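Local coordinates for phosphatidylserine synthase (Haemophilus influenzae, PDB 3HSI), which belongs to the phospholipase D superfamily, a group of enzymes built on mixed beta sheets flanked by helices, at residues 89-94 with 210-215; 125-130 with 203-208; 198-203 with 217-222. One frame throughout, in Å; residues are numbered along the deposited sequence. Where two conformers were deposited one is given.

Interaction 1 of 3, residues 89-94 with 210-215; sequences IDWHRA and PRTKEI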
ATOM      1  N   ILE C  89      14.255   4.086  16.831  1.00 23.12           N
ATOM      2  CA  ILE C  89      13.109   3.182  16.865  1.00 23.45           C
ATOM      3  C   ILE C  89      12.055   3.736  15.935  1.00 23.24           C
ATOM      4  O   ILE C  89      12.137   4.889  15.504  1.00 23.57           O
ATOM      5  CB  ILE C  89      12.514   2.940  18.321  1.00 23.69           C
ATOM      6  CG1 ILE C  89      12.138   4.258  19.059  1.00 23.78           C
ATOM      7  CG2 ILE C  89      13.412   2.013  19.130  1.00 22.31           C
ATOM      8  CD1 ILE C  89      13.259   4.933  19.889  1.00 26.12           C
ATOM      9  N   ASP C  90      11.063   2.924  15.622  1.00 23.36           N
ATOM     10  CA  ASP C  90      10.025   3.362  14.716  1.00 23.30           C
ATOM     11  C   ASP C  90       9.279   4.538  15.380  1.00 22.96           C
ATOM     12  O   ASP C  90       8.937   4.484  16.565  1.00 23.10           O
ATOM     13  CB  ASP C  90       9.083   2.210  14.382  1.00 23.64           C
ATOM     14  CG  ASP C  90       8.060   2.605  13.359  1.00 27.05           C
ATOM     15  OD1 ASP C  90       8.394   2.507  12.153  1.00 27.30           O
ATOM     16  OD2 ASP C  90       6.944   3.061  13.760  1.00 29.30           O
ATOM     17  N   TRP C  91       9.072   5.591  14.603  1.00 21.87           N
ATOM     18  CA  TRP C  91       8.382   6.794  15.030  1.00 21.99           C
ATOM     19  C   TRP C  91       6.919   6.546  15.467  1.00 21.75           C
ATOM     20  O   TRP C  91       6.552   6.972  16.550  1.00 20.86           O
ATOM     21  CB  TRP C  91       8.445   7.800  13.910  1.00 21.13           C
ATOM     22  CG  TRP C  91       7.498   8.943  13.993  1.00 23.43           C
ATOM     23  CD1 TRP C  91       6.256   9.047  13.379  1.00 22.39           C
ATOM     24  CD2 TRP C  91       7.714  10.181  14.674  1.00 20.62           C
ATOM     25  NE1 TRP C  91       5.700  10.270  13.657  1.00 22.23           N
ATOM     26  CE2 TRP C  91       6.567  10.988  14.443  1.00 24.04           C
ATOM     27  CE3 TRP C  91       8.763  10.692  15.450  1.00 24.32           C
ATOM     28  CZ2 TRP C  91       6.435  12.286  14.978  1.00 24.96           C
ATOM     29  CZ3 TRP C  91       8.640  11.996  15.986  1.00 25.32           C
ATOM     30  CH2 TRP C  91       7.475  12.769  15.741  1.00 25.62           C
ATOM     31  N   HIS C  92       6.112   5.863  14.643  1.00 21.76           N
ATOM     32  CA  HIS C  92       4.694   5.604  14.976  1.00 22.68           C
ATOM     33  C   HIS C  92       4.547   4.643  16.179  1.00 23.18           C
ATOM     34  O   HIS C  92       3.765   4.872  17.100  1.00 23.15           O
ATOM     35  CB  HIS C  92       3.954   4.996  13.786  1.00 22.95           C
ATOM     36  CG  HIS C  92       4.025   5.809  12.536  1.00 23.44           C
ATOM     37  ND1 HIS C  92       3.290   6.967  12.358  1.00 22.76           N
ATOM     38  CD2 HIS C  92       4.714   5.616  11.387  1.00 20.94           C
ATOM     39  CE1 HIS C  92       3.539   7.461  11.159  1.00 22.93           C
ATOM     40  NE2 HIS C  92       4.402   6.664  10.551  1.00 24.57           N
ATOM     41  N   ARG C  93       5.330   3.575  16.175  1.00 23.86           N
ATOM     42  CA  ARG C  93       5.244   2.572  17.222  1.00 24.58           C
ATOM     43  C   ARG C  93       5.567   3.165  18.588  1.00 24.46           C
ATOM     44  O   ARG C  93       4.926   2.814  19.586  1.00 24.74           O
ATOM     45  CB  ARG C  93       6.106   1.341  16.879  1.00 24.84           C
ATOM     46  CG  ARG C  93       6.110   0.238  17.922  1.00 28.33           C
ATOM     47  CD  ARG C  93       4.704  -0.338  18.189  1.00 34.56           C
ATOM     48  NE  ARG C  93       4.792  -1.383  19.209  1.00 38.28           N
ATOM     49  CZ  ARG C  93       4.919  -1.149  20.517  1.00 41.91           C
ATOM     50  NH1 ARG C  93       4.951   0.110  20.986  1.00 42.59           N
ATOM     51  NH2 ARG C  93       5.006  -2.172  21.365  1.00 40.17           N
ATOM     52  N   ALA C  94       6.507   4.101  18.625  1.00 24.32           N
ATOM     53  CA  ALA C  94       6.912   4.726  19.897  1.00 25.32           C
ATOM     54  C   ALA C  94       5.865   5.669  20.520  1.00 25.98           C
ATOM     55  O   ALA C  94       5.987   6.042  21.681  1.00 25.48           O
ATOM     56  CB  ALA C  94       8.261   5.460  19.734  1.00 24.89           C
ATOM     57  N   PRO C 210       7.108  17.102  16.992  1.00 34.40           N
ATOM     58  CA  PRO C 210       6.084  17.440  16.003  1.00 34.04           C
ATOM     59  C   PRO C 210       5.028  16.321  15.868  1.00 34.25           C
ATOM     60  O   PRO C 210       5.268  15.183  16.261  1.00 34.65           O
ATOM     61  CB  PRO C 210       6.897  17.641  14.721  1.00 33.43           C
ATOM     62  CG  PRO C 210       8.126  16.781  14.914  1.00 34.85           C
ATOM     63  CD  PRO C 210       8.432  16.852  16.385  1.00 34.38           C
ATOM     64  N   ARG C 211       3.852  16.669  15.367  1.00 35.29           N
ATOM     65  CA  ARG C 211       2.831  15.700  15.003  1.00 36.39           C
ATOM     66  C   ARG C 211       3.148  15.215  13.616  1.00 36.41           C
ATOM     67  O   ARG C 211       3.743  15.942  12.823  1.00 36.13           O
ATOM     68  CB  ARG C 211       1.439  16.330  14.987  1.00 36.87           C
ATOM     69  CG  ARG C 211       0.851  16.576  16.345  1.00 40.14           C
ATOM     70  CD  ARG C 211       0.562  18.056  16.525  1.00 46.55           C
ATOM     71  NE  ARG C 211      -0.356  18.294  17.645  1.00 52.27           N
ATOM     72  CZ  ARG C 211      -0.003  18.746  18.853  1.00 54.19           C
ATOM     73  NH1 ARG C 211       1.269  19.044  19.129  1.00 54.39           N
ATOM     74  NH2 ARG C 211      -0.937  18.910  19.789  1.00 54.92           N
ATOM     75  N   THR C 212       2.751  13.975  13.343  1.00 36.69           N
ATOM     76  CA  THR C 212       2.825  13.388  12.016  1.00 36.82           C
ATOM     77  C   THR C 212       2.255  14.333  10.939  1.00 37.23           C
ATOM     78  O   THR C 212       2.989  14.757  10.034  1.00 37.74           O
ATOM     79  CB  THR C 212       2.120  12.007  12.007  1.00 36.87           C
ATOM     80  OG1 THR C 212       2.786  11.125  12.926  1.00 36.09           O
ATOM     81  CG2 THR C 212       2.112  11.391  10.614  1.00 36.77           C
ATOM     82  N   LYS C 213       0.974  14.694  11.051  1.00 37.25           N
ATOM     83  CA  LYS C 213       0.325  15.575  10.063  1.00 37.09           C
ATOM     84  C   LYS C 213       1.196  16.789   9.748  1.00 36.82           C
ATOM     85  O   LYS C 213       1.198  17.321   8.628  1.00 36.91           O
ATOM     86  CB  LYS C 213      -1.062  16.015  10.548  1.00 37.49           C
ATOM     87  CG  LYS C 213      -1.070  16.923  11.787  1.00 38.20           C
ATOM     88  CD  LYS C 213      -2.467  17.476  12.086  1.00 38.56           C
ATOM     89  CE  LYS C 213      -2.476  18.333  13.359  1.00 40.24           C
ATOM     90  NZ  LYS C 213      -1.866  17.654  14.557  1.00 39.60           N
ATOM     91  N   GLU C 214       1.962  17.187  10.756  1.00 35.94           N
ATOM     92  CA  GLU C 214       2.819  18.334  10.688  1.00 35.41           C
ATOM     93  C   GLU C 214       4.040  18.085   9.801  1.00 34.52           C
ATOM     94  O   GLU C 214       4.601  19.030   9.263  1.00 33.65           O
ATOM     95  CB  GLU C 214       3.236  18.648  12.110  1.00 36.10           C
ATOM     96  CG  GLU C 214       3.831  19.986  12.388  1.00 38.74           C
ATOM     97  CD  GLU C 214       4.096  20.175  13.884  1.00 43.72           C
ATOM     98  OE1 GLU C 214       3.272  19.681  14.712  1.00 43.30           O
ATOM     99  OE2 GLU C 214       5.131  20.816  14.226  1.00 46.32           O
ATOM    100  N   ILE C 215       4.441  16.819   9.639  1.00 33.61           N
ATOM    101  CA  ILE C 215       5.642  16.472   8.860  1.00 32.87           C
ATOM    102  C   ILE C 215       5.418  15.432   7.730  1.00 32.74           C
ATOM    103  O   ILE C 215       6.365  14.753   7.309  1.00 32.29           O
ATOM    104  CB  ILE C 215       6.811  15.981   9.788  1.00 32.92           C
ATOM    105  CG1 ILE C 215       6.343  14.833  10.701  1.00 32.61           C
ATOM    106  CG2 ILE C 215       7.389  17.146  10.588  1.00 32.81           C
ATOM    107  CD1 ILE C 215       7.459  14.021  11.360  1.00 31.90           C
TER

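Interaction 2 of 3, residues 125-130 with 203-208; sequences NMFFGV and PLDVTN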
ATOM      1  N   ASN C 125      20.214  14.320  23.318  1.00 34.22           N
ATOM      2  CA  ASN C 125      19.156  13.458  22.796  1.00 32.35           C
ATOM      3  C   ASN C 125      19.770  12.102  22.483  1.00 31.05           C
ATOM      4  O   ASN C 125      20.849  12.043  21.892  1.00 31.47           O
ATOM      5  CB  ASN C 125      18.596  14.043  21.495  1.00 32.45           C
ATOM      6  CG  ASN C 125      17.936  15.402  21.687  1.00 32.84           C
ATOM      7  OD1 ASN C 125      17.166  15.604  22.613  1.00 32.76           O
ATOM      8  ND2 ASN C 125      18.197  16.315  20.772  1.00 33.43           N
HETATM    9  N   MSE C 126      19.089  11.030  22.889  0.50 29.62           N
HETATM   10  CA  MSE C 126      19.545   9.659  22.647  0.50 28.24           C
HETATM   11  C   MSE C 126      18.527   8.802  21.886  0.50 27.48           C
HETATM   12  O   MSE C 126      18.913   7.866  21.180  0.50 27.60           O
HETATM   13  CB  MSE C 126      19.929   8.982  23.966  0.50 28.09           C
HETATM   14  CG  MSE C 126      21.062   9.699  24.673  0.50 27.50           C
HETATM   15 SE   MSE C 126      21.881   8.697  26.110  0.30 26.29          SE
HETATM   16  CE  MSE C 126      23.580   9.575  26.001  0.50 28.52           C
ATOM     17  N   PHE C 127      17.244   9.127  22.027  1.00 26.46           N
ATOM     18  CA  PHE C 127      16.167   8.393  21.372  1.00 25.42           C
ATOM     19  C   PHE C 127      15.593   9.154  20.203  1.00 25.06           C
ATOM     20  O   PHE C 127      15.083  10.270  20.354  1.00 24.66           O
ATOM     21  CB  PHE C 127      15.034   8.082  22.356  1.00 25.96           C
ATOM     22  CG  PHE C 127      15.357   6.981  23.301  1.00 26.45           C
ATOM     23  CD1 PHE C 127      15.143   5.666  22.940  1.00 26.53           C
ATOM     24  CD2 PHE C 127      15.896   7.263  24.546  1.00 27.85           C
ATOM     25  CE1 PHE C 127      15.459   4.640  23.803  1.00 28.48           C
ATOM     26  CE2 PHE C 127      16.204   6.248  25.418  1.00 30.74           C
ATOM     27  CZ  PHE C 127      16.001   4.927  25.039  1.00 28.26           C
ATOM     28  N   PHE C 128      15.659   8.524  19.036  1.00 24.83           N
ATOM     29  CA  PHE C 128      15.193   9.122  17.808  1.00 23.74           C
ATOM     30  C   PHE C 128      14.141   8.257  17.131  1.00 22.97           C
ATOM     31  O   PHE C 128      14.312   7.054  17.024  1.00 23.37           O
ATOM     32  CB  PHE C 128      16.382   9.364  16.874  1.00 23.71           C
ATOM     33  CG  PHE C 128      17.460  10.230  17.481  1.00 24.41           C
ATOM     34  CD1 PHE C 128      17.431  11.614  17.323  1.00 21.94           C
ATOM     35  CD2 PHE C 128      18.493   9.654  18.250  1.00 24.15           C
ATOM     36  CE1 PHE C 128      18.424  12.400  17.896  1.00 20.70           C
ATOM     37  CE2 PHE C 128      19.482  10.456  18.827  1.00 22.27           C
ATOM     38  CZ  PHE C 128      19.451  11.813  18.631  1.00 20.57           C
ATOM     39  N   GLY C 129      13.070   8.888  16.662  1.00 22.21           N
ATOM     40  CA  GLY C 129      11.973   8.192  15.980  1.00 21.69           C
ATOM     41  C   GLY C 129      12.102   8.301  14.464  1.00 21.29           C
ATOM     42  O   GLY C 129      12.213   9.403  13.916  1.00 19.44           O
ATOM     43  N   VAL C 130      12.139   7.148  13.799  1.00 20.33           N
ATOM     44  CA  VAL C 130      12.311   7.113  12.344  1.00 20.55           C
ATOM     45  C   VAL C 130      10.965   6.758  11.707  1.00 19.92           C
ATOM     46  O   VAL C 130      10.448   5.685  11.940  1.00 20.47           O
ATOM     47  CB  VAL C 130      13.347   6.036  11.945  1.00 20.14           C
ATOM     48  CG1 VAL C 130      13.447   5.907  10.437  1.00 19.63           C
ATOM     49  CG2 VAL C 130      14.702   6.297  12.596  1.00 20.49           C
ATOM     50  N   PRO C 203      13.860  13.537  17.653  1.00 24.09           N
ATOM     51  CA  PRO C 203      14.104  12.965  18.972  1.00 24.43           C
ATOM     52  C   PRO C 203      12.767  12.672  19.643  1.00 24.55           C
ATOM     53  O   PRO C 203      11.845  13.477  19.557  1.00 24.51           O
ATOM     54  CB  PRO C 203      14.849  14.085  19.732  1.00 24.19           C
ATOM     55  CG  PRO C 203      14.556  15.330  18.981  1.00 24.07           C
ATOM     56  CD  PRO C 203      14.336  14.933  17.558  1.00 23.85           C
ATOM     57  N   LEU C 204      12.651  11.499  20.243  1.00 24.38           N
ATOM     58  CA  LEU C 204      11.451  11.125  20.955  1.00 25.22           C
ATOM     59  C   LEU C 204      11.549  11.400  22.450  1.00 26.26           C
ATOM     60  O   LEU C 204      10.545  11.297  23.158  1.00 26.76           O
ATOM     61  CB  LEU C 204      11.148   9.649  20.724  1.00 25.30           C
ATOM     62  CG  LEU C 204      10.688   9.300  19.309  1.00 26.27           C
ATOM     63  CD1 LEU C 204      10.806   7.823  19.119  1.00 26.12           C
ATOM     64  CD2 LEU C 204       9.276   9.803  18.977  1.00 25.05           C
ATOM     65  N   ASP C 205      12.743  11.752  22.927  1.00 25.75           N
ATOM     66  CA  ASP C 205      12.932  11.989  24.338  1.00 27.12           C
ATOM     67  C   ASP C 205      12.842  13.479  24.703  1.00 27.48           C
ATOM     68  O   ASP C 205      13.458  13.907  25.653  1.00 27.02           O
ATOM     69  CB  ASP C 205      14.255  11.370  24.830  1.00 26.87           C
ATOM     70  CG  ASP C 205      15.470  11.824  24.010  1.00 28.74           C
ATOM     71  OD1 ASP C 205      15.351  12.765  23.182  1.00 30.27           O
ATOM     72  OD2 ASP C 205      16.563  11.246  24.220  1.00 30.26           O
ATOM     73  N   VAL C 206      12.097  14.250  23.922  1.00 28.03           N
ATOM     74  CA  VAL C 206      11.756  15.621  24.289  1.00 28.79           C
ATOM     75  C   VAL C 206      10.255  15.809  24.241  1.00 28.82           C
ATOM     76  O   VAL C 206       9.557  15.095  23.521  1.00 27.77           O
ATOM     77  CB  VAL C 206      12.403  16.715  23.350  1.00 29.14           C
ATOM     78  CG1 VAL C 206      13.918  16.738  23.470  1.00 30.02           C
ATOM     79  CG2 VAL C 206      11.964  16.550  21.894  1.00 28.58           C
ATOM     80  N   THR C 207       9.781  16.831  24.953  1.00 30.01           N
ATOM     81  CA  THR C 207       8.349  17.087  25.110  1.00 31.24           C
ATOM     82  C   THR C 207       7.746  17.665  23.839  1.00 32.46           C
ATOM     83  O   THR C 207       6.603  17.364  23.487  1.00 33.19           O
ATOM     84  CB  THR C 207       8.057  18.035  26.314  1.00 31.33           C
ATOM     85  OG1 THR C 207       8.825  19.236  26.179  1.00 30.37           O
ATOM     86  CG2 THR C 207       8.436  17.381  27.625  1.00 30.74           C
ATOM     87  N   ASN C 208       8.538  18.495  23.177  0.50 32.83           N
ATOM     88  CA  ASN C 208       8.132  19.129  21.952  0.50 33.51           C
ATOM     89  C   ASN C 208       8.495  18.224  20.782  0.50 33.76           C
ATOM     90  O   ASN C 208       9.584  18.329  20.204  0.50 33.83           O
ATOM     91  CB  ASN C 208       8.764  20.527  21.828  0.50 33.53           C
ATOM     92  CG  ASN C 208      10.253  20.541  22.168  0.50 33.63           C
ATOM     93  OD1 ASN C 208      10.694  19.925  23.140  0.50 32.44           O
ATOM     94  ND2 ASN C 208      11.031  21.264  21.366  0.50 33.95           N
TER

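Interaction 3 of 3, residues 198-203 with 217-222; sequences FSAVYP and GNIRAY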
ATOM      1  N   PHE C 198      17.573  14.338   9.601  1.00 24.10           N
ATOM      2  CA  PHE C 198      16.813  15.161  10.517  1.00 24.06           C
ATOM      3  C   PHE C 198      15.704  16.018   9.894  1.00 23.95           C
ATOM      4  O   PHE C 198      14.971  16.678  10.596  1.00 23.17           O
ATOM      5  CB  PHE C 198      17.752  15.969  11.442  1.00 24.10           C
ATOM      6  CG  PHE C 198      18.563  15.085  12.371  1.00 24.84           C
ATOM      7  CD1 PHE C 198      17.939  14.353  13.376  1.00 26.20           C
ATOM      8  CD2 PHE C 198      19.954  14.974  12.230  1.00 24.32           C
ATOM      9  CE1 PHE C 198      18.704  13.514  14.245  1.00 24.35           C
ATOM     10  CE2 PHE C 198      20.705  14.153  13.069  1.00 21.71           C
ATOM     11  CZ  PHE C 198      20.077  13.428  14.079  1.00 23.44           C
ATOM     12  N   SER C 199      15.537  15.990   8.582  1.00 24.13           N
ATOM     13  CA  SER C 199      14.304  16.598   8.072  1.00 25.23           C
ATOM     14  C   SER C 199      13.096  15.708   8.366  1.00 24.88           C
ATOM     15  O   SER C 199      11.979  16.195   8.319  1.00 26.25           O
ATOM     16  CB  SER C 199      14.397  16.940   6.593  1.00 24.58           C
ATOM     17  OG  SER C 199      14.643  15.761   5.884  1.00 27.42           O
ATOM     18  N   ALA C 200      13.308  14.427   8.702  1.00 24.69           N
ATOM     19  CA  ALA C 200      12.176  13.505   8.968  1.00 23.89           C
ATOM     20  C   ALA C 200      12.256  12.804  10.285  1.00 23.62           C
ATOM     21  O   ALA C 200      11.233  12.408  10.822  1.00 23.39           O
ATOM     22  CB  ALA C 200      12.032  12.469   7.874  1.00 24.42           C
ATOM     23  N   VAL C 201      13.480  12.614  10.779  1.00 23.63           N
ATOM     24  CA  VAL C 201      13.760  11.901  12.023  1.00 22.40           C
ATOM     25  C   VAL C 201      13.817  12.896  13.194  1.00 23.57           C
ATOM     26  O   VAL C 201      14.532  13.901  13.122  1.00 24.62           O
ATOM     27  CB  VAL C 201      15.062  11.123  11.853  1.00 22.17           C
ATOM     28  CG1 VAL C 201      15.540  10.502  13.162  1.00 21.38           C
ATOM     29  CG2 VAL C 201      14.865  10.043  10.752  1.00 20.24           C
ATOM     30  N   TYR C 202      13.028  12.649  14.239  1.00 23.85           N
ATOM     31  CA  TYR C 202      12.942  13.538  15.394  1.00 24.59           C
ATOM     32  C   TYR C 202      13.239  12.823  16.688  1.00 24.41           C
ATOM     33  O   TYR C 202      12.912  11.635  16.813  1.00 24.80           O
ATOM     34  CB  TYR C 202      11.553  14.161  15.488  1.00 25.30           C
ATOM     35  CG  TYR C 202      11.315  15.150  14.380  1.00 29.01           C
ATOM     36  CD1 TYR C 202      11.608  16.494  14.569  1.00 31.86           C
ATOM     37  CD2 TYR C 202      10.847  14.733  13.124  1.00 30.09           C
ATOM     38  CE1 TYR C 202      11.432  17.407  13.544  1.00 35.94           C
ATOM     39  CE2 TYR C 202      10.673  15.640  12.097  1.00 32.99           C
ATOM     40  CZ  TYR C 202      10.957  16.972  12.319  1.00 35.14           C
ATOM     41  OH  TYR C 202      10.779  17.907  11.329  1.00 39.43           O
ATOM     42  N   PRO C 203      13.860  13.537  17.653  1.00 24.09           N
ATOM     43  CA  PRO C 203      14.104  12.965  18.972  1.00 24.43           C
ATOM     44  C   PRO C 203      12.767  12.672  19.643  1.00 24.55           C
ATOM     45  O   PRO C 203      11.845  13.477  19.557  1.00 24.51           O
ATOM     46  CB  PRO C 203      14.849  14.085  19.732  1.00 24.19           C
ATOM     47  CG  PRO C 203      14.556  15.330  18.981  1.00 24.07           C
ATOM     48  CD  PRO C 203      14.336  14.933  17.558  1.00 23.85           C
ATOM     49  N   GLY C 217       4.944  15.685   4.418  1.00 29.70           N
ATOM     50  CA  GLY C 217       5.739  15.937   3.208  1.00 27.99           C
ATOM     51  C   GLY C 217       7.191  15.522   3.383  1.00 27.18           C
ATOM     52  O   GLY C 217       7.818  14.976   2.472  1.00 26.62           O
ATOM     53  N   ASN C 218       7.718  15.776   4.573  1.00 26.29           N
ATOM     54  CA  ASN C 218       9.081  15.427   4.882  1.00 25.76           C
ATOM     55  C   ASN C 218       9.253  13.929   4.933  1.00 24.55           C
ATOM     56  O   ASN C 218      10.250  13.413   4.414  1.00 23.76           O
ATOM     57  CB  ASN C 218       9.485  16.057   6.205  1.00 26.55           C
ATOM     58  CG  ASN C 218       9.414  17.547   6.149  1.00 31.70           C
ATOM     59  OD1 ASN C 218      10.239  18.198   5.485  1.00 36.40           O
ATOM     60  ND2 ASN C 218       8.410  18.115   6.817  1.00 33.41           N
ATOM     61  N   ILE C 219       8.282  13.243   5.556  1.00 23.69           N
ATOM     62  CA  ILE C 219       8.297  11.787   5.636  1.00 23.36           C
ATOM     63  C   ILE C 219       8.384  11.206   4.224  1.00 22.89           C
ATOM     64  O   ILE C 219       9.252  10.376   3.951  1.00 23.11           O
ATOM     65  CB  ILE C 219       7.028  11.180   6.346  1.00 24.32           C
ATOM     66  CG1 ILE C 219       6.791  11.683   7.795  1.00 23.64           C
ATOM     67  CG2 ILE C 219       7.059   9.664   6.254  1.00 22.51           C
ATOM     68  CD1 ILE C 219       8.012  11.803   8.618  1.00 27.40           C
ATOM     69  N   ARG C 220       7.462  11.634   3.353  1.00 21.76           N
ATOM     70  CA  ARG C 220       7.416  11.220   1.964  1.00 22.43           C
ATOM     71  C   ARG C 220       8.759  11.361   1.263  1.00 21.73           C
ATOM     72  O   ARG C 220       9.264  10.395   0.730  1.00 22.46           O
ATOM     73  CB  ARG C 220       6.361  12.025   1.178  1.00 22.74           C
ATOM     74  CG  ARG C 220       5.137  11.255   0.806  1.00 26.47           C
ATOM     75  CD  ARG C 220       4.262  12.028  -0.232  1.00 31.88           C
ATOM     76  NE  ARG C 220       3.725  13.269   0.334  1.00 35.93           N
ATOM     77  CZ  ARG C 220       2.742  13.322   1.234  1.00 36.87           C
ATOM     78  NH1 ARG C 220       2.347  14.495   1.708  1.00 37.58           N
ATOM     79  NH2 ARG C 220       2.148  12.203   1.656  1.00 36.52           N
ATOM     80  N   ALA C 221       9.313  12.570   1.220  1.00 20.62           N
ATOM     81  CA  ALA C 221      10.644  12.785   0.639  1.00 20.34           C
ATOM     82  C   ALA C 221      11.741  11.909   1.286  1.00 20.23           C
ATOM     83  O   ALA C 221      12.663  11.433   0.626  1.00 20.15           O
ATOM     84  CB  ALA C 221      11.036  14.268   0.732  1.00 19.50           C
ATOM     85  N   TYR C 222      11.647  11.696   2.578  1.00 20.00           N
ATOM     86  CA  TYR C 222      12.653  10.857   3.240  1.00 21.06           C
ATOM     87  C   TYR C 222      12.566   9.405   2.791  1.00 21.28           C
ATOM     88  O   TYR C 222      13.582   8.776   2.578  1.00 20.45           O
ATOM     89  CB  TYR C 222      12.441  10.908   4.726  1.00 19.29           C
ATOM     90  CG  TYR C 222      13.213   9.930   5.552  1.00 20.59           C
ATOM     91  CD1 TYR C 222      14.582  10.056   5.716  1.00 17.38           C
ATOM     92  CD2 TYR C 222      12.544   8.916   6.262  1.00 20.58           C
ATOM     93  CE1 TYR C 222      15.291   9.160   6.552  1.00 20.18           C
ATOM     94  CE2 TYR C 222      13.223   8.047   7.095  1.00 19.76           C
ATOM     95  CZ  TYR C 222      14.596   8.177   7.248  1.00 20.88           C
ATOM     96  OH  TYR C 222      15.271   7.305   8.081  1.00 20.89           O
TER
HETATM   97  O   HOH W   1      12.630  14.795   4.179  1.00 23.79           O

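Interaction 1 of 3, residues 89-94 with 210-215
Trp91 turns the edge of its indole toward the loop 210-215, with Thr212 OG1 and Pro210 O both lying near the ring plane and Ile215 CD1 standing 4.1 Å above one face, offset toward the rim. His92, next in the chain, has its imidazole turned so that Trp91 CD1 sits over the ring centre, 3.7 Å above its plane, while its own CE1 lies at the indole edge. These residues form the turn that leaves the C-terminal end of strand 84-90, in the mixed sheet of a phospholipase D-like fold. Asp90 shapes that turn as an Asx motif: its OD2 accepts from Arg93 N at 2.9 Å through the anti lone pair, while OD1 takes the backbone NH of Leu141. With CG anti to the backbone N (chi1 164°), Trp91 is carried across to the other segment. Tryptophan suits the place because it combines a broad apolar ring with one NH at its edge. The six-membered part meets hydrocarbon: CH2 is 4.1 Å from Pro210 CG, and CZ2 is equally near Ile215 CD1; Ile215 itself occupies the N-cap position of helix 216-229. Tyr202, of the short strand 202-203, also touches Trp91, Pro210 and Ile215, so the indole belongs to a larger apolar cluster between sheet and loop. His92 has its main polar partner at NE2, which bonds to Asn133 O, and its CE1 comes to 4.1 Å from Thr212 OG1. A small beta-branched hydroxyl residue is apt there, since OG1 is held close to the backbone where the indole edge can meet it: Trp91 NE1 donates to Thr212 OG1 at 3.1 Å, nearly straight at 171° and 6° out of the ring plane.

Interaction 2 of 3, residues 125-130 with 203-208
Asp205 OD2 gathers two successive backbone NH groups, accepting from Met126 N at 2.9 Å and from Phe127 N at 3.1 Å. Both bonds are close to straight, but they use the oxygen differently: Met126 N meets its syn lone pair, whereas Phe127 N comes from well above the carboxylate plane. Chi1 of 54° places Asp205 CG between its backbone N and carbonyl carbon, which swings the short side chain back over the start of strand 127-130. The other oxygen, OD1, forms a salt bridge with Arg115 of helix 107-118, so the carboxylate is tied to strand and helix together, and its charge is probably well compensated. Aspartate fits, having two acceptor atoms on a short stem. A third bond runs between the backbones, Leu204 N to Phe127 O at 2.7 Å; that carbonyl oxygen also receives a CA-H...O contact from Pro203 CA at 3.2 Å. Phe128 and Pro203 are here an antiparallel, non-hydrogen-bonded pair, by which the two-residue strand 202-203 is added beside strand 127-130 at the margin of the mixed sheet. Proline is well tolerated in such a pair, because no cross-strand NH is required of it. Its CB lies 3.9 Å from Asn125 CG and 4.3 Å from Phe128 CD1. On the other side of the strand, Leu204 lays its CD1 methyl against the bare CA of Gly129 at 3.4 Å, an approach that glycine's lack of a side chain permits. The Phe127 ring stands almost perpendicular to the Asp205 carboxylate, with OD2 at the ring edge near its plane; beyond it, Phe127 stacks with Tyr111 and meets Trp60 edge-to-face, buried between sheet and helices.

Interaction 3 of 3, residues 198-203 with 217-222
A chi1 of 169° points the Tyr222 ring away from its own backbone N, alongside Ala200 and on to Val201. Ile219, one turn earlier, starts with CG1 beside its backbone N, and its second torsion of -41° folds CD1 back, so that a residue whose CB faces away from the loop still reaches Ala200 with its terminal methyl. Ala200 CB touches both, 3.5 Å from Tyr222 CB and 4.1 Å from Ile219 CD1. Alanine is apt here: its methyl settles against the helix surface, and the loop backbone can come close. Further along the tyrosine, the Val201 and Tyr222 side chains cross at a slant, Val201 CG2 coming to 4.0 Å from Tyr222 CZ. The phenol does more than fill space, since its OH hydrogen-bonds to Leu195 O at the end of helix 181-195 and thereby satisfies a buried polar atom. Toward the solvent-facing border the contact becomes more polar. Ser199 O lies 3.3 Å from Asn218 CB, and a water bridges the two segments, 2.8 Å from Ser199 OG and 2.8 Å from Asn218 O, to which it donates. That carbonyl has a double duty, for it also accepts the helical bond from Tyr222 N. Serine suits this partly exposed border because its small hydroxyl can hold the bridging water, whereas Asn218 makes the contact through its CB and backbone O; the apolar residues take the buried side. The contact thus lays the first turns of helix 216-229 across the loop that follows helix 181-195 and leads into strand 202-203. On the sheet side, Val201 touches Phe128 and Tyr222 touches Val130, both of the adjoining strand 127-130, while Arg220 on the same helix packs on Ala254 of the second subunit.

In the fold
Strand 84-90 ends in the turn of interaction 1, whose partner, 210-215, arrives 116 residues later and closes the longest loop of the three. Interaction 2, joining 125-130 to 203-208, is nested inside that loop. Interaction 3 closes a short one, from 198-203 to 217-222, and its segments alternate along the chain with those of both others; it shares Pro203 with interaction 2. Strands 84-90, 127-130 and 202-203 are successive neighbours in one sheet, through bonds such as Ile89 O to Val130 N and Gly129 N to Tyr202 O. Together the contacts fasten the linker between strand 202-203 and helix 216-229, and the helix start, to that sheet margin.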